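Local coordinates for protein putative chitobiase (Bacteroides thetaiotaomicron, PDB 3HNM) that is of unknown function but binds a magnesium ion and, as an F5/8 type C domain of a putative chitobiase, probably binds carbohydrate, at residues Y75-F80 / T134-I139; I13-W18 / E159-G164. One frame throughout, in Å; residues are numbered along the deposited sequence.

Contact 1: Y75-F80 / T134-I139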
ATOM      1  N   TYR A  75      11.499   7.835 -10.344  1.00 43.60           N
ATOM      2  CA  TYR A  75      12.052   6.486 -10.440  1.00 43.41           C
ATOM      3  C   TYR A  75      11.475   5.774 -11.666  1.00 44.90           C
ATOM      4  O   TYR A  75      10.608   6.308 -12.364  1.00 44.93           O
ATOM      5  CB  TYR A  75      11.663   5.696  -9.203  1.00 42.58           C
ATOM      6  CG  TYR A  75      12.330   6.131  -7.930  1.00 42.19           C
ATOM      7  CD1 TYR A  75      13.328   5.340  -7.351  1.00 43.00           C
ATOM      8  CD2 TYR A  75      11.951   7.305  -7.280  1.00 40.75           C
ATOM      9  CE1 TYR A  75      13.931   5.702  -6.153  1.00 43.17           C
ATOM     10  CE2 TYR A  75      12.546   7.683  -6.081  1.00 41.82           C
ATOM     11  CZ  TYR A  75      13.535   6.878  -5.519  1.00 42.65           C
ATOM     12  OH  TYR A  75      14.127   7.221  -4.329  1.00 41.14           O
ATOM     13  N   THR A  76      11.943   4.560 -11.923  1.00 45.41           N
ATOM     14  CA  THR A  76      11.418   3.771 -13.039  1.00 46.43           C
ATOM     15  C   THR A  76      11.000   2.429 -12.429  1.00 47.44           C
ATOM     16  O   THR A  76      11.787   1.490 -12.400  1.00 48.71           O
ATOM     17  CB  THR A  76      12.492   3.547 -14.155  1.00 45.33           C
ATOM     18  OG1 THR A  76      12.994   4.812 -14.615  1.00 43.23           O
ATOM     19  CG2 THR A  76      11.874   2.820 -15.343  1.00 43.89           C
ATOM     20  N   LEU A  77       9.763   2.341 -11.942  1.00 46.96           N
ATOM     21  CA  LEU A  77       9.281   1.120 -11.283  1.00 46.78           C
ATOM     22  C   LEU A  77       9.346  -0.169 -12.095  1.00 47.41           C
ATOM     23  O   LEU A  77       8.858  -0.230 -13.221  1.00 47.62           O
ATOM     24  CB  LEU A  77       7.834   1.298 -10.792  1.00 46.52           C
ATOM     25  CG  LEU A  77       7.451   2.445  -9.854  1.00 45.35           C
ATOM     26  CD1 LEU A  77       8.486   2.595  -8.745  1.00 45.25           C
ATOM     27  CD2 LEU A  77       7.359   3.715 -10.659  1.00 46.66           C
ATOM     28  N   PHE A  78       9.941  -1.203 -11.508  1.00 47.90           N
ATOM     29  CA  PHE A  78      10.036  -2.504 -12.164  1.00 48.91           C
ATOM     30  C   PHE A  78       8.977  -3.395 -11.541  1.00 48.18           C
ATOM     31  O   PHE A  78       8.292  -4.139 -12.235  1.00 48.37           O
ATOM     32  CB  PHE A  78      11.402  -3.165 -11.941  1.00 51.51           C
ATOM     33  CG  PHE A  78      12.564  -2.296 -12.278  1.00 53.54           C
ATOM     34  CD1 PHE A  78      12.573  -1.547 -13.453  1.00 55.77           C
ATOM     35  CD2 PHE A  78      13.656  -2.231 -11.420  1.00 54.46           C
ATOM     36  CE1 PHE A  78      13.661  -0.729 -13.776  1.00 59.22           C
ATOM     37  CE2 PHE A  78      14.752  -1.423 -11.718  1.00 57.99           C
ATOM     38  CZ  PHE A  78      14.758  -0.665 -12.904  1.00 59.85           C
ATOM     39  N   ARG A  79       8.866  -3.324 -10.216  1.00 48.21           N
ATOM     40  CA  ARG A  79       7.880  -4.112  -9.484  1.00 48.43           C
ATOM     41  C   ARG A  79       7.212  -3.274  -8.412  1.00 46.98           C
ATOM     42  O   ARG A  79       7.617  -2.142  -8.151  1.00 46.48           O
ATOM     43  CB  ARG A  79       8.518  -5.339  -8.823  1.00 49.10           C
ATOM     44  CG  ARG A  79       9.048  -6.380  -9.791  1.00 52.07           C
ATOM     45  CD  ARG A  79       9.235  -7.722  -9.098  1.00 54.67           C
ATOM     46  NE  ARG A  79      10.404  -8.445  -9.594  1.00 56.10           N
ATOM     47  CZ  ARG A  79      11.661  -8.078  -9.357  1.00 57.73           C
ATOM     48  NH1 ARG A  79      11.913  -6.995  -8.629  1.00 58.31           N
ATOM     49  NH2 ARG A  79      12.662  -8.793  -9.852  1.00 58.44           N
ATOM     50  N   PHE A  80       6.180  -3.855  -7.804  1.00 46.13           N
ATOM     51  CA  PHE A  80       5.407  -3.226  -6.737  1.00 43.83           C
ATOM     52  C   PHE A  80       4.691  -4.334  -5.977  1.00 42.37           C
ATOM     53  O   PHE A  80       4.313  -5.350  -6.553  1.00 42.24           O
ATOM     54  CB  PHE A  80       4.384  -2.247  -7.327  1.00 44.16           C
ATOM     55  CG  PHE A  80       3.435  -1.663  -6.312  1.00 43.72           C
ATOM     56  CD1 PHE A  80       2.344  -2.397  -5.854  1.00 42.53           C
ATOM     57  CD2 PHE A  80       3.653  -0.394  -5.789  1.00 43.40           C
ATOM     58  CE1 PHE A  80       1.494  -1.883  -4.889  1.00 41.54           C
ATOM     59  CE2 PHE A  80       2.804   0.128  -4.820  1.00 42.40           C
ATOM     60  CZ  PHE A  80       1.725  -0.618  -4.370  1.00 41.50           C
ATOM     61  N   THR A 134       7.927   1.658 -16.060  1.00 45.22           N
ATOM     62  CA  THR A 134       7.371   3.002 -16.159  1.00 45.11           C
ATOM     63  C   THR A 134       8.012   4.010 -15.196  1.00 45.67           C
ATOM     64  O   THR A 134       8.390   3.680 -14.063  1.00 44.36           O
ATOM     65  CB  THR A 134       5.834   2.993 -15.941  1.00 44.47           C
ATOM     66  OG1 THR A 134       5.365   4.336 -15.753  1.00 44.58           O
ATOM     67  CG2 THR A 134       5.463   2.154 -14.724  1.00 44.57           C
ATOM     68  N   GLN A 135       8.146   5.243 -15.687  1.00 45.96           N
ATOM     69  CA  GLN A 135       8.718   6.348 -14.931  1.00 46.75           C
ATOM     70  C   GLN A 135       7.654   6.931 -14.028  1.00 45.63           C
ATOM     71  O   GLN A 135       6.551   7.238 -14.481  1.00 45.42           O
ATOM     72  CB  GLN A 135       9.211   7.449 -15.869  1.00 49.69           C
ATOM     73  CG  GLN A 135      10.313   7.037 -16.823  1.00 54.16           C
ATOM     74  CD  GLN A 135      10.907   8.233 -17.569  1.00 56.36           C
ATOM     75  OE1 GLN A 135      11.800   8.073 -18.414  1.00 57.64           O
ATOM     76  NE2 GLN A 135      10.415   9.442 -17.256  1.00 55.39           N
ATOM     77  N   ALA A 136       7.992   7.095 -12.751  1.00 44.03           N
ATOM     78  CA  ALA A 136       7.043   7.641 -11.793  1.00 42.80           C
ATOM     79  C   ALA A 136       7.659   8.316 -10.571  1.00 41.63           C
ATOM     80  O   ALA A 136       8.802   8.057 -10.202  1.00 41.02           O
ATOM     81  CB  ALA A 136       6.088   6.542 -11.339  1.00 42.14           C
ATOM     82  N   ARG A 137       6.865   9.198  -9.967  1.00 41.47           N
ATOM     83  CA  ARG A 137       7.218   9.943  -8.763  1.00 40.66           C
ATOM     84  C   ARG A 137       6.192   9.563  -7.705  1.00 40.08           C
ATOM     85  O   ARG A 137       6.533   9.317  -6.547  1.00 40.49           O
ATOM     86  CB  ARG A 137       7.124  11.446  -9.022  1.00 41.68           C
ATOM     87  CG  ARG A 137       6.922  12.291  -7.772  1.00 41.90           C
ATOM     88  CD  ARG A 137       8.211  12.496  -7.012  1.00 43.46           C
ATOM     89  NE  ARG A 137       8.035  13.338  -5.826  1.00 45.74           N
ATOM     90  CZ  ARG A 137       7.619  14.603  -5.843  1.00 46.07           C
ATOM     91  NH1 ARG A 137       7.320  15.203  -6.989  1.00 46.74           N
ATOM     92  NH2 ARG A 137       7.511  15.274  -4.705  1.00 45.57           N
ATOM     93  N   TYR A 138       4.929   9.521  -8.122  1.00 38.33           N
ATOM     94  CA  TYR A 138       3.813   9.181  -7.237  1.00 38.12           C
ATOM     95  C   TYR A 138       3.205   7.821  -7.568  1.00 36.39           C
ATOM     96  O   TYR A 138       3.139   7.436  -8.725  1.00 38.45           O
ATOM     97  CB  TYR A 138       2.734  10.241  -7.365  1.00 39.78           C
ATOM     98  CG  TYR A 138       3.262  11.629  -7.170  1.00 41.51           C
ATOM     99  CD1 TYR A 138       3.378  12.176  -5.897  1.00 41.57           C
ATOM    100  CD2 TYR A 138       3.633  12.406  -8.259  1.00 42.04           C
ATOM    101  CE1 TYR A 138       3.842  13.469  -5.715  1.00 42.85           C
ATOM    102  CE2 TYR A 138       4.099  13.698  -8.087  1.00 43.61           C
ATOM    103  CZ  TYR A 138       4.199  14.225  -6.821  1.00 43.49           C
ATOM    104  OH  TYR A 138       4.633  15.517  -6.668  1.00 44.93           O
ATOM    105  N   ILE A 139       2.759   7.103  -6.549  1.00 33.07           N
ATOM    106  CA  ILE A 139       2.147   5.805  -6.746  1.00 30.64           C
ATOM    107  C   ILE A 139       0.746   5.864  -6.179  1.00 31.30           C
ATOM    108  O   ILE A 139       0.479   6.624  -5.243  1.00 33.72           O
ATOM    109  CB  ILE A 139       2.900   4.702  -6.010  1.00 29.06           C
ATOM    110  CG1 ILE A 139       4.262   4.477  -6.670  1.00 28.69           C
ATOM    111  CG2 ILE A 139       2.048   3.428  -5.977  1.00 27.28           C
ATOM    112  CD1 ILE A 139       5.182   3.497  -5.925  1.00 26.67           C
TER
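L77 meets the 134-139 segment twice, through its backbone and through its side chain. Its N lies 2.9 Å from T134 O in a weak, bent hydrogen bond. Its CG stands anti to its own carbonyl carbon (chi1 -56°), and from there the two methyls part. CD2 lies 3.6 Å from T134 O. CD1 reaches toward the tip of I139, with 4.4 Å to I139 CD1.

T134 works mainly through its carbonyl. Besides the weak bond from L77, T134 O takes a CA-H...O contact from T76 CA at 3.2 Å. The firmer backbone bonds lie two residues along, at Y75 and A136. Y75 N gives a hydrogen bond to A136 O at 2.7 Å, and A136 N gives one back to Y75 O at 2.8 Å. T76 and Q135 form the non-hydrogen-bonded pair between. Their side chains run side by side on the sheet face away from L77 and A136.

I139 belongs to the part of the segment beyond R137. Its CG2 touches F80 CE2 at 3.6 Å, oblique to the ring. F80 CG is anti to the backbone N (chi1 174°), which carries the ring over to I139. F141, V102 and V160 also pack on F80. M71 packs on both L77 and I139.

Both segments turn a corner, at F78 and at R137. R137 and Y138 form a classic beta bulge facing strand 100-105. Through it the chain leaves the sheet of strand 74-83 and enters the one holding strands 65-71 and 100-105. An antiparallel pairing that passes into packing between two sheets is typical of the beta-sandwich, jelly-roll fold of F5/8 type C (discoidin) domains.

Contact 2: I13-W18 / E159-G164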
ATOM      1  N   ILE A  13      13.131   0.320  -3.106  1.00 52.80           N
ATOM      2  CA  ILE A  13      13.553   1.705  -2.926  1.00 53.36           C
ATOM      3  C   ILE A  13      13.431   2.103  -1.457  1.00 53.56           C
ATOM      4  O   ILE A  13      12.453   1.757  -0.794  1.00 54.00           O
ATOM      5  CB  ILE A  13      12.676   2.683  -3.758  1.00 53.50           C
ATOM      6  CG1 ILE A  13      13.020   2.588  -5.249  1.00 54.56           C
ATOM      7  CG2 ILE A  13      12.923   4.113  -3.304  1.00 52.84           C
ATOM      8  CD1 ILE A  13      12.985   1.187  -5.822  1.00 56.49           C
ATOM      9  N   ASP A  14      14.418   2.824  -0.937  1.00 53.78           N
ATOM     10  CA  ASP A  14      14.328   3.241   0.454  1.00 54.86           C
ATOM     11  C   ASP A  14      13.214   4.264   0.570  1.00 54.53           C
ATOM     12  O   ASP A  14      13.326   5.394   0.078  1.00 53.62           O
ATOM     13  CB  ASP A  14      15.632   3.856   0.956  1.00 56.76           C
ATOM     14  CG  ASP A  14      15.558   4.223   2.431  1.00 58.55           C
ATOM     15  OD1 ASP A  14      15.576   5.438   2.755  1.00 58.07           O
ATOM     16  OD2 ASP A  14      15.466   3.279   3.259  1.00 59.06           O
ATOM     17  N   LYS A  15      12.142   3.859   1.241  1.00 54.30           N
ATOM     18  CA  LYS A  15      10.966   4.704   1.420  1.00 53.93           C
ATOM     19  C   LYS A  15      11.100   5.802   2.485  1.00 54.12           C
ATOM     20  O   LYS A  15      10.126   6.104   3.174  1.00 54.82           O
ATOM     21  CB  LYS A  15       9.750   3.808   1.733  1.00 52.40           C
ATOM     22  CG  LYS A  15       9.912   2.942   2.985  1.00 50.36           C
ATOM     23  CD  LYS A  15       8.887   1.814   3.058  1.00 47.39           C
ATOM     24  CE  LYS A  15       9.118   0.773   1.986  1.00 44.70           C
ATOM     25  NZ  LYS A  15       8.167  -0.343   2.162  1.00 42.50           N
ATOM     26  N   LYS A  16      12.277   6.418   2.618  1.00 53.59           N
ATOM     27  CA  LYS A  16      12.436   7.461   3.640  1.00 53.47           C
ATOM     28  C   LYS A  16      11.977   8.839   3.177  1.00 52.64           C
ATOM     29  O   LYS A  16      11.432   9.627   3.962  1.00 52.05           O
ATOM     30  CB  LYS A  16      13.883   7.537   4.155  1.00 54.04           C
ATOM     31  CG  LYS A  16      13.963   8.131   5.582  1.00 54.92           C
ATOM     32  CD  LYS A  16      12.860   7.525   6.494  1.00 53.25           C
ATOM     33  CE  LYS A  16      12.585   8.316   7.793  1.00 51.36           C
ATOM     34  NZ  LYS A  16      13.586   8.175   8.902  1.00 46.92           N
ATOM     35  N   GLY A  17      12.205   9.129   1.902  1.00 51.12           N
ATOM     36  CA  GLY A  17      11.765  10.396   1.354  1.00 49.39           C
ATOM     37  C   GLY A  17      10.279  10.283   1.065  1.00 48.99           C
ATOM     38  O   GLY A  17       9.627  11.267   0.715  1.00 48.17           O
ATOM     39  N   TRP A  18       9.749   9.068   1.217  1.00 47.87           N
ATOM     40  CA  TRP A  18       8.333   8.787   0.976  1.00 47.06           C
ATOM     41  C   TRP A  18       7.400   9.474   1.969  1.00 46.47           C
ATOM     42  O   TRP A  18       7.842   9.971   3.008  1.00 46.64           O
ATOM     43  CB  TRP A  18       8.076   7.287   1.030  1.00 47.38           C
ATOM     44  CG  TRP A  18       8.607   6.545  -0.126  1.00 49.72           C
ATOM     45  CD1 TRP A  18       9.736   6.826  -0.839  1.00 51.15           C
ATOM     46  CD2 TRP A  18       8.084   5.328  -0.666  1.00 50.12           C
ATOM     47  NE1 TRP A  18       9.950   5.854  -1.789  1.00 51.75           N
ATOM     48  CE2 TRP A  18       8.951   4.922  -1.699  1.00 50.23           C
ATOM     49  CE3 TRP A  18       6.965   4.539  -0.373  1.00 49.36           C
ATOM     50  CZ2 TRP A  18       8.739   3.764  -2.434  1.00 50.12           C
ATOM     51  CZ3 TRP A  18       6.752   3.386  -1.106  1.00 49.32           C
ATOM     52  CH2 TRP A  18       7.635   3.008  -2.125  1.00 50.38           C
ATOM     53  N   GLU A 159       2.276  -3.287   4.861  1.00 40.65           N
ATOM     54  CA  GLU A 159       3.168  -2.356   4.186  1.00 42.35           C
ATOM     55  C   GLU A 159       3.239  -2.519   2.657  1.00 43.21           C
ATOM     56  O   GLU A 159       2.898  -3.574   2.111  1.00 42.86           O
ATOM     57  CB  GLU A 159       4.556  -2.497   4.776  1.00 42.69           C
ATOM     58  CG  GLU A 159       5.488  -1.442   4.333  1.00 46.49           C
ATOM     59  CD  GLU A 159       6.584  -1.248   5.320  1.00 49.99           C
ATOM     60  OE1 GLU A 159       7.282  -2.257   5.588  1.00 52.80           O
ATOM     61  OE2 GLU A 159       6.745  -0.105   5.834  1.00 49.79           O
ATOM     62  N   VAL A 160       3.705  -1.467   1.979  1.00 43.74           N
ATOM     63  CA  VAL A 160       3.824  -1.432   0.516  1.00 43.27           C
ATOM     64  C   VAL A 160       5.271  -1.213   0.020  1.00 44.93           C
ATOM     65  O   VAL A 160       5.916  -0.235   0.387  1.00 46.00           O
ATOM     66  CB  VAL A 160       2.915  -0.314  -0.061  1.00 41.55           C
ATOM     67  CG1 VAL A 160       3.114   0.960   0.715  1.00 39.99           C
ATOM     68  CG2 VAL A 160       3.229  -0.070  -1.528  1.00 41.67           C
ATOM     69  N   TYR A 161       5.767  -2.122  -0.820  1.00 46.73           N
ATOM     70  CA  TYR A 161       7.130  -2.048  -1.368  1.00 47.57           C
ATOM     71  C   TYR A 161       7.120  -1.600  -2.830  1.00 48.33           C
ATOM     72  O   TYR A 161       6.131  -1.801  -3.541  1.00 48.39           O
ATOM     73  CB  TYR A 161       7.798  -3.427  -1.283  1.00 46.71           C
ATOM     74  CG  TYR A 161       7.692  -4.063   0.077  1.00 47.56           C
ATOM     75  CD1 TYR A 161       8.276  -3.451   1.193  1.00 47.62           C
ATOM     76  CD2 TYR A 161       6.991  -5.261   0.258  1.00 47.43           C
ATOM     77  CE1 TYR A 161       8.172  -4.003   2.463  1.00 49.11           C
ATOM     78  CE2 TYR A 161       6.875  -5.830   1.530  1.00 49.52           C
ATOM     79  CZ  TYR A 161       7.473  -5.190   2.635  1.00 49.83           C
ATOM     80  OH  TYR A 161       7.370  -5.722   3.908  1.00 50.22           O
ATOM     81  N   ALA A 162       8.227  -1.010  -3.280  1.00 48.83           N
ATOM     82  CA  ALA A 162       8.345  -0.555  -4.665  1.00 49.00           C
ATOM     83  C   ALA A 162       9.788  -0.629  -5.144  1.00 49.92           C
ATOM     84  O   ALA A 162      10.682  -0.082  -4.499  1.00 52.00           O
ATOM     85  CB  ALA A 162       7.829   0.866  -4.791  1.00 48.70           C
ATOM     86  N   TRP A 163      10.011  -1.311  -6.267  1.00 50.30           N
ATOM     87  CA  TRP A 163      11.355  -1.463  -6.850  1.00 49.50           C
ATOM     88  C   TRP A 163      11.516  -0.536  -8.046  1.00 48.16           C
ATOM     89  O   TRP A 163      10.534  -0.096  -8.630  1.00 48.23           O
ATOM     90  CB  TRP A 163      11.578  -2.910  -7.309  1.00 50.25           C
ATOM     91  CG  TRP A 163      11.715  -3.919  -6.185  1.00 51.93           C
ATOM     92  CD1 TRP A 163      12.878  -4.386  -5.639  1.00 52.34           C
ATOM     93  CD2 TRP A 163      10.652  -4.570  -5.472  1.00 51.51           C
ATOM     94  NE1 TRP A 163      12.605  -5.287  -4.635  1.00 52.10           N
ATOM     95  CE2 TRP A 163      11.247  -5.416  -4.511  1.00 51.40           C
ATOM     96  CE3 TRP A 163       9.254  -4.518  -5.551  1.00 50.93           C
ATOM     97  CZ2 TRP A 163      10.496  -6.205  -3.636  1.00 50.71           C
ATOM     98  CZ3 TRP A 163       8.505  -5.305  -4.677  1.00 51.13           C
ATOM     99  CH2 TRP A 163       9.130  -6.135  -3.734  1.00 50.53           C
ATOM    100  N   GLY A 164      12.754  -0.237  -8.417  1.00 48.37           N
ATOM    101  CA  GLY A 164      12.962   0.636  -9.564  1.00 48.85           C
ATOM    102  C   GLY A 164      14.273   1.404  -9.584  1.00 48.92           C
ATOM    103  O   GLY A 164      14.934   1.547  -8.563  1.00 48.10           O
TER
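K15 and W18 bring the loop before strand 20-23 against segment 159-164 of strand 156-166 in the beta-sandwich. K15 CG sits between its backbone N and carbonyl carbon (chi1 59°), and the chain bends again at chi3 to bring NZ to the strand. NZ donates to V160 O at 2.9 Å. It comes from above the carbonyl plane, 51° out of it. E159 approaches from the opposite direction with an extended chain. The salt bridge between K15 NZ and E159 OE2 is long, 3.9 Å. The Y161 ring crosses the lysine obliquely, with CD1 3.3 Å from K15 NZ.

The side chain of E159 is about 3 Å from the magnesium ion bound at S43, D46, N48, T51 and G158, and its OE2 is close to the like-charged D46. The lysine probably offsets some of this negative charge. A methionine in place of K15 would probably leave V160 O without this donor and E159 without the lysine's charge beside it.

K15 CB also lies over one face of the W18 indole, toward the rim. The indole turns its edge to the strand. A162 CB lies in the ring plane, 3.4 Å from W18 CH2. V160 and W18 pack on F69 and M71, respectively. At the start of the loop I13 CG1 lies against A162 O (3.6 Å). I13 N bonds to the same A162 O at 2.8 Å, with an N-H...O angle of 161°.

Both contacts are mostly buried and share one sheet, in which strands 74-83 and 156-166 are neighbours. Contact 1 joins strand to strand and is largely backbone bonding and apolar packing. Contact 2 fixes a loop to a strand and adds a lysine and a glutamate, as it runs toward the magnesium site. The side chain of F80 in contact 1 is about 13 Å from that ion. Contact 2 lies deeper: its centre is about 10 Å from the centre of the chain, against about 14 Å for contact 1. The two also meet directly. F78 N and W163 O are probably hydrogen-bonded. Y75 packs on I13 and F80 on V160. Both segments of contact 1 fall between those of contact 2 in sequence.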